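Local coordinates for transcriptional regulator ComR (PDB 6HU8), which probably binds DNA as a pheromone-responsive competence regulator of the RNPP family, pairing a helix-turn-helix domain with a tetratricopeptide-repeat domain, at residues Y54-K57 with S62-D65. Residues are numbered along the deposited sequence; the frame is centred on the assembly and turned at random.
Sequences YIAK and SMAD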
loop_
_atom_site.group_PDB
_atom_site.type_symbol
_atom_site.label_atom_id
_atom_site.label_comp_id
_atom_site.label_asym_id
_atom_site.label_seq_id
_atom_site.Cartn_x
_atom_site.Cartn_y
_atom_site.Cartn_z
ATOM N N TYR A 54 -6.911 6.191 20.636
ATOM C CA TYR A 54 -7.913 7.215 20.361
ATOM C C TYR A 54 -9.154 6.985 21.228
ATOM O O TYR A 54 -9.679 7.917 21.856
ATOM C CB TYR A 54 -8.273 7.222 18.864
ATOM C CG TYR A 54 -9.487 8.090 18.542
ATOM C CD1 TYR A 54 -9.354 9.464 18.387
ATOM C CD2 TYR A 54 -10.756 7.534 18.422
ATOM C CE1 TYR A 54 -10.457 10.270 18.116
ATOM C CE2 TYR A 54 -11.896 8.346 18.144
ATOM C CZ TYR A 54 -11.713 9.702 18.010
ATOM O OH TYR A 54 -12.764 10.514 17.735
ATOM N N ILE A 55 -9.615 5.735 21.256
ATOM C CA ILE A 55 -10.821 5.358 21.979
ATOM C C ILE A 55 -10.656 5.670 23.457
ATOM O O ILE A 55 -11.574 6.211 24.100
ATOM C CB ILE A 55 -11.157 3.852 21.784
ATOM C CG1 ILE A 55 -11.663 3.604 20.353
ATOM C CG2 ILE A 55 -12.187 3.376 22.808
ATOM C CD1 ILE A 55 -11.834 2.126 20.000
ATOM N N ALA A 56 -9.478 5.356 23.993
ATOM C CA ALA A 56 -9.225 5.619 25.404
ATOM C C ALA A 56 -9.205 7.123 25.670
ATOM O O ALA A 56 -9.728 7.576 26.682
ATOM C CB ALA A 56 -7.917 4.960 25.854
ATOM N N LYS A 57 -8.617 7.901 24.763
ATOM C CA LYS A 57 -8.644 9.350 24.934
ATOM C C LYS A 57 -10.089 9.886 24.948
ATOM O O LYS A 57 -10.428 10.736 25.758
ATOM C CB LYS A 57 -7.836 10.045 23.840
ATOM C CG LYS A 57 -7.614 11.525 24.110
ATOM C CD LYS A 57 -7.040 12.249 22.915
ATOM C CE LYS A 57 -6.842 13.734 23.215
ATOM N NZ LYS A 57 -5.750 14.330 22.382
ATOM N N SER A 62 -7.262 5.298 30.606
ATOM C CA SER A 62 -5.973 4.868 30.060
ATOM C C SER A 62 -6.211 3.553 29.332
ATOM O O SER A 62 -7.188 2.856 29.614
ATOM C CB SER A 62 -4.910 4.710 31.147
ATOM O OG SER A 62 -4.910 3.392 31.666
ATOM N N MET A 63 -5.330 3.207 28.408
ATOM C CA MET A 63 -5.549 2.023 27.595
ATOM C C MET A 63 -5.534 0.777 28.434
ATOM O O MET A 63 -6.295 -0.142 28.173
ATOM C CB MET A 63 -4.507 1.931 26.494
ATOM C CG MET A 63 -4.894 2.741 25.259
ATOM S SD MET A 63 -3.628 2.604 23.987
ATOM C CE MET A 63 -2.453 3.873 24.506
ATOM N N ALA A 64 -4.647 0.739 29.426
ATOM C CA ALA A 64 -4.639 -0.339 30.403
ATOM C C ALA A 64 -6.032 -0.556 31.027
ATOM O O ALA A 64 -6.441 -1.700 31.252
ATOM C CB ALA A 64 -3.612 -0.052 31.473
ATOM N N ASP A 65 -6.766 0.531 31.281
ATOM C CA ASP A 65 -8.128 0.429 31.839
ATOM C C ASP A 65 -9.031 -0.402 30.940
ATOM O O ASP A 65 -9.747 -1.282 31.402
ATOM C CB ASP A 65 -8.788 1.809 32.022
ATOM C CG ASP A 65 -8.060 2.694 33.026
ATOM O OD1 ASP A 65 -7.174 2.179 33.745
ATOM O OD2 ASP A 65 -8.393 3.913 33.098
#
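The methyl group of A56 meets the first turn of helix 63-67 at M63, and this apolar touch carries the contact. A56 CB lies 3.8 Å from M63 CG and 4.0 Å from M63 N, so the methyl rests against both the CG methylene and the backbone N of the methionine. It also comes within 4.1 Å of the carbonyl carbon of S62. The backbones are correspondingly close, with 5.6 Å between A56 CA and M63 CA. In M63, CG stands anti to the carbonyl carbon (chi1 -85°), which brings this methylene beside A56; the chain bends at chi3, and the M63 side chain also touches L49, L52 and S53 of helix 49-59.

No hydrogen bond crosses between the segments; the polar side-chain bonds at this junction run within 62-65. S62 is the N-cap of its helix, and its backbone N donates to D65 OD2 at 3.1 Å, nearly straight at 166° but arriving from above the carboxylate plane. This bond is one half of a capping box at the start of helix 63-67. A weak bond from S62 OG reaches D65 OD1 over 3.3 Å.

Both segments fall within the Cro/C1-type helix-turn-helix region, where a short connection links helix 49-59 to helix 63-67. I55 and A56 also pack against L66, while Y54 starts out away, touching L27, E31 and L32 and hydrogen-bonding through OH to L25 O.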